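Local coordinates for farnesyl pyrophosphate synthetase (Staphylococcus aureus, PDB 5H9D), which probably makes heptaprenyl diphosphate by magnesium-dependent elongation of a shorter prenyl diphosphate, at residues 239-244 and 272-277; 235-240 and 278-283; 65-70 and 119-124; 45-50 and 175-180. One frame throughout, in Å; residues are numbered along the deposited sequence.

Contact 1. Residues 239-244 and 272-277; sequences LLEMRK and RKSDSI
Leu240, Glu241 and Lys244 of helix 236-243 and its end meet Ser274, Asp275 and Ser276, at the start of helix 276-296. Within the all-helical prenyl synthase fold, Glu241 bridges a serine pair that is itself tied by a capping bond. Ser274 OG accepts from Ser276 N at 3.0 Å, two residues further on. Leu240 comes first along the segment. Its CB lies against Ser276 OG, 3.7 Å away, and the side chain also touches Ile158 of helix 158-183. Glu241 supplies the polar link. Its CG stands anti to the backbone N (chi1 -167°), and the chain then bends at chi2, which swings the carboxylate over to the serines. OE2 takes a hydrogen bond from Ser276 OG at 2.7 Å. The donor comes to the anti side of the oxygen and lies 15° out of the carboxylate plane. A second, weak bond reaches the same oxygen from Ser274 OG at 2.9 Å. The other oxygen, OE1, is bonded to Asn245 ND2. The carboxylate is therefore held through both oxygens, and its rotation should be restricted. One acceptor also joins the capping serine to the first turn of the helix that follows. Lys244 is the first residue to leave helical backbone angles. Its extended chain crosses Asp275 at about a right angle. The charges are opposite but not in contact, with Lys244 NZ 4.7 Å from Asp275 OD2. The same amino group has a long, weak ion pair with Glu279. Further back along the lysine, CE passes 3.4 Å from Ser276 OG.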
loop_
_atom_site.group_PDB
_atom_site.type_symbol
_atom_site.label_atom_id
_atom_site.label_comp_id
_atom_site.label_asym_id
_atom_site.label_seq_id
_atom_site.Cartn_x
_atom_site.Cartn_y
_atom_site.Cartn_z
ATOM N N LEU A 239 18.417 -16.005 10.491
ATOM C CA LEU A 239 19.472 -15.124 10.995
ATOM C C LEU A 239 20.036 -15.722 12.276
ATOM O O LEU A 239 21.227 -15.593 12.563
ATOM C CB LEU A 239 18.913 -13.728 11.292
ATOM C CG LEU A 239 18.594 -12.924 10.034
ATOM C CD1 LEU A 239 17.550 -11.836 10.288
ATOM C CD2 LEU A 239 19.883 -12.319 9.533
ATOM N N LEU A 240 19.157 -16.376 13.034
ATOM C CA LEU A 240 19.529 -16.990 14.290
ATOM C C LEU A 240 20.401 -18.203 14.070
ATOM O O LEU A 240 21.427 -18.357 14.709
ATOM C CB LEU A 240 18.280 -17.373 15.088
ATOM C CG LEU A 240 17.436 -16.175 15.527
ATOM C CD1 LEU A 240 16.302 -16.623 16.382
ATOM C CD2 LEU A 240 18.289 -15.198 16.295
ATOM N N GLU A 241 20.007 -19.069 13.157
ATOM C CA GLU A 241 20.814 -20.241 12.911
ATOM C C GLU A 241 22.165 -19.844 12.331
ATOM O O GLU A 241 23.123 -20.583 12.462
ATOM C CB GLU A 241 20.089 -21.219 11.978
ATOM C CG GLU A 241 20.729 -22.617 11.912
ATOM C CD GLU A 241 20.958 -23.253 13.286
ATOM O OE1 GLU A 241 21.614 -24.319 13.358
ATOM O OE2 GLU A 241 20.491 -22.692 14.299
ATOM N N MET A 242 22.264 -18.675 11.707
ATOM C CA MET A 242 23.553 -18.267 11.141
ATOM C C MET A 242 24.562 -17.900 12.232
ATOM O O MET A 242 25.664 -18.463 12.265
ATOM C CB MET A 242 23.405 -17.088 10.171
ATOM C CG MET A 242 22.859 -17.461 8.801
ATOM S SD MET A 242 23.014 -16.111 7.563
ATOM C CE MET A 242 21.412 -15.483 7.499
ATOM N N ARG A 243 24.196 -16.977 13.127
ATOM C CA ARG A 243 25.093 -16.545 14.193
ATOM C C ARG A 243 25.689 -17.695 15.002
ATOM O O ARG A 243 26.787 -17.576 15.530
ATOM C CB ARG A 243 24.377 -15.583 15.142
ATOM C CG ARG A 243 23.094 -16.143 15.709
ATOM C CD ARG A 243 22.675 -15.501 17.025
ATOM N NE ARG A 243 22.587 -14.042 16.978
ATOM C CZ ARG A 243 21.704 -13.326 17.681
ATOM N NH1 ARG A 243 20.829 -13.936 18.478
ATOM N NH2 ARG A 243 21.696 -11.997 17.594
ATOM N N LYS A 244 24.985 -18.811 15.107
ATOM C CA LYS A 244 25.532 -19.913 15.888
ATOM C C LYS A 244 25.965 -21.138 15.084
ATOM O O LYS A 244 26.323 -22.163 15.673
ATOM C CB LYS A 244 24.535 -20.354 16.973
ATOM C CG LYS A 244 23.296 -21.090 16.491
ATOM C CD LYS A 244 22.452 -21.428 17.708
ATOM C CE LYS A 244 21.017 -21.814 17.374
ATOM N NZ LYS A 244 20.189 -21.700 18.626
ATOM N N ARG A 272 14.430 -26.441 10.467
ATOM C CA ARG A 272 13.399 -27.156 11.215
ATOM C C ARG A 272 13.852 -27.961 12.431
ATOM O O ARG A 272 13.264 -27.828 13.510
ATOM C CB ARG A 272 12.606 -28.054 10.270
ATOM C CG ARG A 272 12.024 -27.266 9.119
ATOM C CD ARG A 272 11.405 -28.157 8.070
ATOM N NE ARG A 272 10.080 -28.629 8.442
ATOM C CZ ARG A 272 9.201 -29.138 7.582
ATOM N NH1 ARG A 272 9.519 -29.250 6.291
ATOM N NH2 ARG A 272 7.991 -29.501 8.005
ATOM N N LYS A 273 14.873 -28.803 12.287
ATOM C CA LYS A 273 15.320 -29.576 13.443
ATOM C C LYS A 273 16.193 -28.696 14.329
ATOM O O LYS A 273 16.945 -29.185 15.187
ATOM C CB LYS A 273 16.109 -30.819 13.013
ATOM C CG LYS A 273 16.405 -31.800 14.179
ATOM C CD LYS A 273 15.110 -32.410 14.755
ATOM C CE LYS A 273 15.362 -33.457 15.845
ATOM N NZ LYS A 273 15.878 -32.889 17.123
ATOM N N SER A 274 16.070 -27.391 14.120
ATOM C CA SER A 274 16.851 -26.406 14.846
ATOM C C SER A 274 16.154 -25.805 16.072
ATOM O O SER A 274 14.928 -25.930 16.254
ATOM C CB SER A 274 17.245 -25.288 13.874
ATOM O OG SER A 274 18.021 -24.282 14.503
ATOM N N ASP A 275 16.962 -25.162 16.912
ATOM C CA ASP A 275 16.468 -24.493 18.111
ATOM C C ASP A 275 16.044 -23.080 17.699
ATOM O O ASP A 275 15.266 -22.408 18.385
ATOM C CB ASP A 275 17.574 -24.413 19.189
ATOM C CG ASP A 275 17.906 -25.778 19.802
ATOM O OD1 ASP A 275 16.970 -26.560 20.101
ATOM O OD2 ASP A 275 19.106 -26.071 19.999
ATOM N N SER A 276 16.565 -22.655 16.555
ATOM C CA SER A 276 16.306 -21.337 16.010
ATOM C C SER A 276 14.848 -21.079 15.698
ATOM O O SER A 276 14.390 -19.944 15.742
ATOM C CB SER A 276 17.161 -21.139 14.773
ATOM O OG SER A 276 18.524 -21.045 15.142
ATOM N N ILE A 277 14.112 -22.125 15.373
ATOM C CA ILE A 277 12.705 -21.953 15.100
ATOM C C ILE A 277 12.066 -21.587 16.421
ATOM O O ILE A 277 11.063 -20.882 16.467
ATOM C CB ILE A 277 12.060 -23.239 14.568
ATOM C CG1 ILE A 277 12.205 -23.284 13.060
ATOM C CG2 ILE A 277 10.584 -23.287 14.937
ATOM C CD1 ILE A 277 11.423 -22.193 12.354
#

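Contact 2. Residues 235-240 and 278-283; sequences TLPILL and DEAKAV
Leu236 and Leu240, one turn apart on helix 236-243, project toward helix 276-296, and both meet Ala280. The short axes come within 8.8 Å and cross at 125°, so the helices run roughly against each other on a steep slant. No hydrogen bond joins the two segments, and the fit is one of shape. Leu236 has its CG anti to the backbone N (chi1 -168°). This brings CD2 over the junction of Ala280 and Val283, 3.9 Å from Val283 CB. Pro237 adds its ring. Its CG lies 4.1 Å from Ala280 CB, and the small methyl lets the backbones draw together here. Leu240 fills the hollow between Glu279 and Ala280. Its CD1 rests 3.6 Å from Glu279 CB and the same distance from Ala280 N. The extended chain of Glu279 passes obliquely across this leucine, with OE1 3.7 Å from CD2. The whole chain of Glu279, from CB to the carboxylate, meets Leu240, while the carboxylate makes long, weak ion pairs with Arg243 and Lys244. Helix 188-215 packs beside the pair through Val211, which touches Ala280, and Ile207, which touches Val283. That helix bears a DDVLD sequence, the second aspartate-rich motif of the family. The contact is therefore a steep helix-helix crossing in the all-alpha prenyl synthase fold, next to the helix with that motif.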
loop_
_atom_site.group_PDB
_atom_site.type_symbol
_atom_site.label_atom_id
_atom_site.label_comp_id
_atom_site.label_asym_id
_atom_site.label_seq_id
_atom_site.Cartn_x
_atom_site.Cartn_y
_atom_site.Cartn_z
ATOM N N THR A 235 14.910 -14.341 6.911
ATOM C CA THR A 235 14.110 -13.957 8.052
ATOM C C THR A 235 14.680 -14.402 9.396
ATOM O O THR A 235 15.626 -15.187 9.438
ATOM C CB THR A 235 12.687 -14.476 7.848
ATOM O OG1 THR A 235 12.697 -15.909 7.859
ATOM C CG2 THR A 235 12.147 -14.012 6.473
ATOM N N LEU A 236 14.094 -13.906 10.486
ATOM C CA LEU A 236 14.591 -14.198 11.822
ATOM C C LEU A 236 15.102 -15.628 12.070
ATOM O O LEU A 236 16.232 -15.811 12.532
ATOM C CB LEU A 236 13.548 -13.799 12.886
ATOM C CG LEU A 236 14.080 -13.800 14.329
ATOM C CD1 LEU A 236 15.280 -12.897 14.358
ATOM C CD2 LEU A 236 13.059 -13.351 15.342
ATOM N N PRO A 237 14.291 -16.656 11.775
ATOM C CA PRO A 237 14.797 -18.016 12.018
ATOM C C PRO A 237 16.187 -18.212 11.399
ATOM O O PRO A 237 17.135 -18.637 12.062
ATOM C CB PRO A 237 13.766 -18.897 11.336
ATOM C CG PRO A 237 12.530 -18.062 11.389
ATOM C CD PRO A 237 13.007 -16.697 11.073
ATOM N N ILE A 238 16.296 -17.849 10.124
ATOM C CA ILE A 238 17.537 -17.995 9.382
ATOM C C ILE A 238 18.701 -17.134 9.850
ATOM O O ILE A 238 19.846 -17.498 9.637
ATOM C CB ILE A 238 17.287 -17.785 7.889
ATOM C CG1 ILE A 238 16.052 -18.609 7.469
ATOM C CG2 ILE A 238 18.493 -18.259 7.100
ATOM C CD1 ILE A 238 15.715 -18.566 6.005
ATOM N N LEU A 239 18.417 -16.005 10.491
ATOM C CA LEU A 239 19.472 -15.124 10.995
ATOM C C LEU A 239 20.036 -15.722 12.276
ATOM O O LEU A 239 21.227 -15.593 12.563
ATOM C CB LEU A 239 18.913 -13.728 11.292
ATOM C CG LEU A 239 18.594 -12.924 10.034
ATOM C CD1 LEU A 239 17.550 -11.836 10.288
ATOM C CD2 LEU A 239 19.883 -12.319 9.533
ATOM N N LEU A 240 19.157 -16.376 13.034
ATOM C CA LEU A 240 19.529 -16.990 14.290
ATOM C C LEU A 240 20.401 -18.203 14.070
ATOM O O LEU A 240 21.427 -18.357 14.709
ATOM C CB LEU A 240 18.280 -17.373 15.088
ATOM C CG LEU A 240 17.436 -16.175 15.527
ATOM C CD1 LEU A 240 16.302 -16.623 16.382
ATOM C CD2 LEU A 240 18.289 -15.198 16.295
ATOM N N ASP A 278 12.664 -22.059 17.503
ATOM C CA ASP A 278 12.113 -21.777 18.815
ATOM C C ASP A 278 12.620 -20.469 19.398
ATOM O O ASP A 278 11.892 -19.778 20.114
ATOM C CB ASP A 278 12.376 -22.970 19.746
ATOM C CG ASP A 278 11.529 -24.196 19.367
ATOM O OD1 ASP A 278 10.312 -24.193 19.692
ATOM O OD2 ASP A 278 12.073 -25.135 18.724
ATOM N N GLU A 279 13.860 -20.115 19.083
ATOM C CA GLU A 279 14.398 -18.869 19.574
ATOM C C GLU A 279 13.587 -17.769 18.876
ATOM O O GLU A 279 13.282 -16.740 19.480
ATOM C CB GLU A 279 15.884 -18.776 19.234
ATOM C CG GLU A 279 16.618 -17.644 19.960
ATOM C CD GLU A 279 18.060 -17.453 19.472
ATOM O OE1 GLU A 279 18.672 -16.392 19.767
ATOM O OE2 GLU A 279 18.582 -18.366 18.798
ATOM N N ALA A 280 13.210 -18.006 17.612
ATOM C CA ALA A 280 12.421 -17.042 16.839
ATOM C C ALA A 280 11.057 -16.865 17.502
ATOM O O ALA A 280 10.643 -15.748 17.821
ATOM C CB ALA A 280 12.255 -17.523 15.427
ATOM N N LYS A 281 10.373 -17.984 17.700
ATOM C CA LYS A 281 9.075 -18.010 18.352
ATOM C C LYS A 281 9.155 -17.251 19.670
ATOM O O LYS A 281 8.203 -16.583 20.067
ATOM C CB LYS A 281 8.678 -19.437 18.680
ATOM C CG LYS A 281 8.128 -20.285 17.561
ATOM C CD LYS A 281 7.666 -21.586 18.231
ATOM C CE LYS A 281 7.281 -22.700 17.273
ATOM N NZ LYS A 281 7.372 -24.000 18.021
ATOM N N ALA A 282 10.295 -17.375 20.342
ATOM C CA ALA A 282 10.517 -16.728 21.639
ATOM C C ALA A 282 10.486 -15.205 21.578
ATOM O O ALA A 282 10.002 -14.523 22.496
ATOM C CB ALA A 282 11.833 -17.176 22.212
ATOM N N VAL A 283 11.032 -14.675 20.498
ATOM C CA VAL A 283 11.066 -13.242 20.305
ATOM C C VAL A 283 9.632 -12.760 20.070
ATOM O O VAL A 283 9.243 -11.647 20.448
ATOM C CB VAL A 283 11.895 -12.882 19.083
ATOM C CG1 VAL A 283 11.707 -11.437 18.811
ATOM C CG2 VAL A 283 13.371 -13.247 19.279
#

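Contact 3. Residues 65-70 and 119-124; sequences YQVAVA and EHLMAV
His120, near the end of helix 103-121, reaches across to helix 62-85 and meets Gln66, Val69 and Ala70. Here a helix end and the turn after it pack on another helix of the all-alpha prenyl synthase fold. The CB of His120 lies 3.8 Å from Ala70 CB. The torsion chi1 of -73° sets CG anti to the carbonyl carbon, and the ring runs along the flank of helix 62-85. CG is loosely flanked by Gln66 OE1 and Val69 CG1. ND1 makes the polar contact, a weak hydrogen bond to Gln66 OE1 at 2.9 Å. It is far from straight, with an angle of 122° at the hydrogen. CE1 then passes 3.7 Å from Val69 CG1. The amide of Gln66 and the imidazole lie in nearly parallel planes, 18° apart. Gln66 bends at chi2 to bring its oxygen there. Its NE2 is bonded to Glu62, so both ends of the amide have a partner and its flip is probably fixed. Past the histidine the chain makes a type I turn from Leu121 to Val124. Ala70 CB meets Leu121 CG at 3.8 Å, and Ala123 CB touches Gln66 CB at 3.9 Å. Val67 and Val124 meet through their CG2 methyls. Leu121 also packs on Tyr82 of the partner chain, a subunit 1 family protein. Within its own chain, Leu121 and Val124 pack on helix 127-150, Val67 on helix 158-183, and Ala68 on helix 43-51.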
loop_
_atom_site.group_PDB
_atom_site.type_symbol
_atom_site.label_atom_id
_atom_site.label_comp_id
_atom_site.label_asym_id
_atom_site.label_seq_id
_atom_site.Cartn_x
_atom_site.Cartn_y
_atom_site.Cartn_z
ATOM N N TYR A 65 -15.812 3.267 11.753
ATOM C CA TYR A 65 -16.052 2.200 10.792
ATOM C C TYR A 65 -15.441 2.603 9.479
ATOM O O TYR A 65 -15.039 1.739 8.694
ATOM C CB TYR A 65 -17.525 1.995 10.540
ATOM C CG TYR A 65 -18.225 1.251 11.618
ATOM C CD1 TYR A 65 -17.886 -0.062 11.919
ATOM C CD2 TYR A 65 -19.211 1.868 12.368
ATOM C CE1 TYR A 65 -18.505 -0.742 12.948
ATOM C CE2 TYR A 65 -19.841 1.190 13.410
ATOM C CZ TYR A 65 -19.478 -0.106 13.695
ATOM O OH TYR A 65 -20.068 -0.734 14.760
ATOM N N GLN A 66 -15.399 3.912 9.214
ATOM C CA GLN A 66 -14.836 4.378 7.965
ATOM C C GLN A 66 -13.310 4.232 7.956
ATOM O O GLN A 66 -12.706 3.953 6.913
ATOM C CB GLN A 66 -15.244 5.828 7.691
ATOM C CG GLN A 66 -16.737 6.054 7.372
ATOM C CD GLN A 66 -17.217 5.311 6.128
ATOM O OE1 GLN A 66 -16.599 5.389 5.068
ATOM N NE2 GLN A 66 -18.334 4.596 6.254
ATOM N N VAL A 67 -12.667 4.392 9.104
ATOM C CA VAL A 67 -11.218 4.239 9.102
ATOM C C VAL A 67 -10.903 2.748 8.971
ATOM O O VAL A 67 -9.921 2.344 8.363
ATOM C CB VAL A 67 -10.576 4.856 10.380
ATOM C CG1 VAL A 67 -9.067 4.747 10.310
ATOM C CG2 VAL A 67 -10.951 6.313 10.465
ATOM N N ALA A 68 -11.776 1.937 9.525
ATOM C CA ALA A 68 -11.633 0.485 9.441
ATOM C C ALA A 68 -11.717 0.035 7.965
ATOM O O ALA A 68 -10.878 -0.750 7.509
ATOM C CB ALA A 68 -12.723 -0.194 10.301
ATOM N N VAL A 69 -12.721 0.548 7.234
ATOM C CA VAL A 69 -12.916 0.259 5.815
ATOM C C VAL A 69 -11.681 0.745 5.031
ATOM O O VAL A 69 -11.168 0.051 4.160
ATOM C CB VAL A 69 -14.219 0.952 5.289
ATOM C CG1 VAL A 69 -14.224 1.000 3.799
ATOM C CG2 VAL A 69 -15.453 0.174 5.742
ATOM N N ALA A 70 -11.184 1.929 5.362
ATOM C CA ALA A 70 -9.995 2.459 4.688
ATOM C C ALA A 70 -8.775 1.585 4.917
ATOM O O ALA A 70 -8.044 1.305 3.976
ATOM C CB ALA A 70 -9.684 3.893 5.163
ATOM N N GLU A 119 -10.223 8.119 -0.167
ATOM C CA GLU A 119 -11.546 8.709 -0.105
ATOM C C GLU A 119 -12.084 8.478 1.290
ATOM O O GLU A 119 -12.637 9.386 1.905
ATOM C CB GLU A 119 -12.514 8.031 -1.064
ATOM C CG GLU A 119 -12.537 8.499 -2.485
ATOM C CD GLU A 119 -13.739 7.893 -3.224
ATOM O OE1 GLU A 119 -13.786 7.978 -4.480
ATOM O OE2 GLU A 119 -14.640 7.332 -2.526
ATOM N N HIS A 120 -11.926 7.252 1.783
ATOM C CA HIS A 120 -12.448 6.904 3.091
ATOM C C HIS A 120 -11.737 7.504 4.310
ATOM O O HIS A 120 -12.333 7.618 5.376
ATOM C CB HIS A 120 -12.564 5.385 3.206
ATOM C CG HIS A 120 -13.696 4.812 2.411
ATOM N ND1 HIS A 120 -14.826 4.275 2.995
ATOM C CD2 HIS A 120 -13.889 4.724 1.076
ATOM C CE1 HIS A 120 -15.664 3.884 2.053
ATOM N NE2 HIS A 120 -15.120 4.146 0.878
ATOM N N LEU A 121 -10.487 7.909 4.155
ATOM C CA LEU A 121 -9.762 8.515 5.264
ATOM C C LEU A 121 -10.175 9.969 5.453
ATOM O O LEU A 121 -9.887 10.552 6.497
ATOM C CB LEU A 121 -8.260 8.456 5.020
ATOM C CG LEU A 121 -7.635 7.104 5.313
ATOM C CD1 LEU A 121 -6.187 7.055 4.804
ATOM C CD2 LEU A 121 -7.700 6.869 6.797
ATOM N N MET A 122 -10.841 10.548 4.450
ATOM C CA MET A 122 -11.280 11.948 4.534
ATOM C C MET A 122 -12.458 12.083 5.490
ATOM O O MET A 122 -13.106 13.136 5.544
ATOM C CB MET A 122 -11.686 12.506 3.159
ATOM C CG MET A 122 -13.172 12.313 2.802
ATOM C CE MET A 122 -13.755 14.760 1.613
ATOM N N ALA A 123 -12.741 10.999 6.216
ATOM C CA ALA A 123 -13.816 10.970 7.200
ATOM C C ALA A 123 -13.162 11.338 8.529
ATOM O O ALA A 123 -13.825 11.649 9.515
ATOM C CB ALA A 123 -14.441 9.582 7.268
ATOM N N VAL A 124 -11.843 11.272 8.559
ATOM C CA VAL A 124 -11.114 11.659 9.744
ATOM C C VAL A 124 -10.979 13.159 9.492
ATOM O O VAL A 124 -10.860 13.582 8.338
ATOM C CB VAL A 124 -9.723 11.002 9.784
ATOM C CG1 VAL A 124 -8.961 11.466 11.021
ATOM C CG2 VAL A 124 -9.866 9.488 9.778
#

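Contact 4. Residues 45-50 and 175-180; sequences PAFVIL and ISTEVG
Phe47 and Val48 of helix 43-51 lie against Ser176, Thr177 and Gly180 of helix 158-183, on axes 7.5 Å apart that run almost parallel, at 27°. The backbones come near each other here. The CA atoms of Val48 and Gly180 are 4.4 Å apart, and with no side chain on Gly180 the Val48 carbonyl can sit next to the glycine. A CA-H...O contact adds to this, with Val48 CA 3.3 Å from Ser176 O and an angle of 145° at the hydrogen. Val48 spreads its two methyls over the facing helix. With chi1 at 180°, CG1 lies over Gly180 CA at 3.9 Å, while CG2 lies 3.6 Å from Ser176 CB. Phe47 and Thr177 stand side by side and point the same way. The Thr177 methyl CG2 meets Phe47 CB at 3.8 Å and comes to the ring obliquely, beside CG and CD1. The Phe47 side chain also touches Leu307 and Leu310 of helix 302-315. The two hydroxyls turn to other partners. Ser176 OG is bonded to Leu172 O, and Thr177 OG1 to Leu194 O as well as to carbonyls of its own helix. The side chains of both residues thus meet Phe47 and Val48 through carbon. Pro45 ends a GKRVRP sequence that probably helps bind the diphosphate of a substrate, as in relatives. The contact is a close helix pair in which a serine and a glycine on helix 158-183 receive Val48, in the buried bundle of the prenyl synthase fold.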
loop_
_atom_site.group_PDB
_atom_site.type_symbol
_atom_site.label_atom_id
_atom_site.label_comp_id
_atom_site.label_asym_id
_atom_site.label_seq_id
_atom_site.Cartn_x
_atom_site.Cartn_y
_atom_site.Cartn_z
ATOM N N PRO A 45 -8.972 -3.964 10.475
ATOM C CA PRO A 45 -10.263 -3.362 10.842
ATOM C C PRO A 45 -10.594 -3.689 12.298
ATOM O O PRO A 45 -11.152 -2.861 13.012
ATOM C CB PRO A 45 -11.233 -4.032 9.880
ATOM C CG PRO A 45 -10.388 -4.180 8.661
ATOM C CD PRO A 45 -9.081 -4.657 9.185
ATOM N N ALA A 46 -10.228 -4.903 12.722
ATOM C CA ALA A 46 -10.516 -5.369 14.074
ATOM C C ALA A 46 -9.827 -4.500 15.099
ATOM O O ALA A 46 -10.467 -4.013 16.028
ATOM C CB ALA A 46 -10.116 -6.845 14.254
ATOM N N PHE A 47 -8.532 -4.279 14.938
ATOM C CA PHE A 47 -7.835 -3.435 15.882
ATOM C C PHE A 47 -8.349 -2.003 15.900
ATOM O O PHE A 47 -8.273 -1.346 16.921
ATOM C CB PHE A 47 -6.335 -3.468 15.607
ATOM C CG PHE A 47 -5.655 -4.650 16.209
ATOM C CD1 PHE A 47 -5.740 -4.882 17.572
ATOM C CD2 PHE A 47 -4.986 -5.550 15.422
ATOM C CE1 PHE A 47 -5.175 -5.996 18.135
ATOM C CE2 PHE A 47 -4.410 -6.677 15.973
ATOM C CZ PHE A 47 -4.499 -6.909 17.328
ATOM N N VAL A 48 -8.876 -1.517 14.781
ATOM C CA VAL A 48 -9.393 -0.155 14.735
ATOM C C VAL A 48 -10.667 -0.054 15.597
ATOM O O VAL A 48 -10.771 0.838 16.453
ATOM C CB VAL A 48 -9.702 0.294 13.287
ATOM C CG1 VAL A 48 -10.236 1.701 13.284
ATOM C CG2 VAL A 48 -8.456 0.215 12.445
ATOM N N ILE A 49 -11.630 -0.956 15.367
ATOM C CA ILE A 49 -12.857 -0.968 16.164
ATOM C C ILE A 49 -12.427 -1.028 17.657
ATOM O O ILE A 49 -12.648 -0.079 18.393
ATOM C CB ILE A 49 -13.793 -2.202 15.777
ATOM C CG1 ILE A 49 -14.768 -1.832 14.647
ATOM C CG2 ILE A 49 -14.638 -2.659 16.969
ATOM C CD1 ILE A 49 -14.180 -1.936 13.283
ATOM N N LEU A 50 -11.779 -2.120 18.074
ATOM C CA LEU A 50 -11.305 -2.313 19.461
ATOM C C LEU A 50 -10.538 -1.146 20.062
ATOM O O LEU A 50 -10.795 -0.771 21.197
ATOM C CB LEU A 50 -10.427 -3.560 19.582
ATOM C CG LEU A 50 -11.146 -4.800 20.094
ATOM C CD1 LEU A 50 -10.125 -5.846 20.409
ATOM C CD2 LEU A 50 -11.954 -4.457 21.333
ATOM N N ILE A 175 -0.816 1.901 13.141
ATOM C CA ILE A 175 -1.762 2.933 12.662
ATOM C C ILE A 175 -3.215 2.532 12.972
ATOM O O ILE A 175 -4.043 3.382 13.295
ATOM C CB ILE A 175 -1.621 3.133 11.155
ATOM C CG1 ILE A 175 -0.300 3.822 10.887
ATOM C CG2 ILE A 175 -2.799 3.893 10.586
ATOM C CD1 ILE A 175 0.110 3.710 9.453
ATOM N N SER A 176 -3.511 1.240 12.890
ATOM C CA SER A 176 -4.860 0.766 13.162
ATOM C C SER A 176 -5.235 0.983 14.621
ATOM O O SER A 176 -6.384 1.290 14.939
ATOM C CB SER A 176 -4.998 -0.722 12.843
ATOM O OG SER A 176 -4.521 -1.002 11.549
ATOM N N THR A 177 -4.284 0.798 15.522
ATOM C CA THR A 177 -4.609 0.988 16.925
ATOM C C THR A 177 -4.556 2.458 17.344
ATOM O O THR A 177 -5.373 2.882 18.163
ATOM C CB THR A 177 -3.688 0.176 17.823
ATOM O OG1 THR A 177 -2.340 0.341 17.373
ATOM C CG2 THR A 177 -4.080 -1.283 17.802
ATOM N N GLU A 178 -3.629 3.225 16.762
ATOM C CA GLU A 178 -3.453 4.650 17.086
ATOM C C GLU A 178 -4.622 5.517 16.634
ATOM O O GLU A 178 -5.244 6.231 17.448
ATOM C CB GLU A 178 -2.186 5.190 16.438
ATOM C CG GLU A 178 -1.600 6.399 17.137
ATOM C CD GLU A 178 -0.348 6.925 16.445
ATOM O OE1 GLU A 178 0.483 6.106 15.955
ATOM O OE2 GLU A 178 -0.188 8.170 16.402
ATOM N N VAL A 179 -4.886 5.456 15.332
ATOM C CA VAL A 179 -5.970 6.176 14.684
ATOM C C VAL A 179 -7.322 5.756 15.277
ATOM O O VAL A 179 -8.202 6.573 15.539
ATOM C CB VAL A 179 -5.969 5.861 13.169
ATOM C CG1 VAL A 179 -7.145 6.538 12.490
ATOM C CG2 VAL A 179 -4.642 6.293 12.541
ATOM N N GLY A 180 -7.481 4.470 15.504
ATOM C CA GLY A 180 -8.735 4.003 16.049
ATOM C C GLY A 180 -9.079 4.682 17.362
ATOM O O GLY A 180 -10.252 4.905 17.676
#

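From the N terminus, contact 4 opens first, at residues 45-50. Contact 3 opens at 65-70 and closes at 119-124, so its whole loop lies within the larger one that contact 4 closes at 175-180. The two touch, through Val67 on Val179 and Ala68 on Ile49, and together they bind helices 43-51, 62-85, 103-121 and 158-183. Contacts 2 and 1 come later in the chain. They start from the same stretch of helix 236-243 and share Leu239 and Leu240, and contact 1 closes just before contact 2. They join this helix to the start of helix 276-296. The centres of contacts 1 and 3 are about 42 Å apart, on opposite sides of the chain's centre.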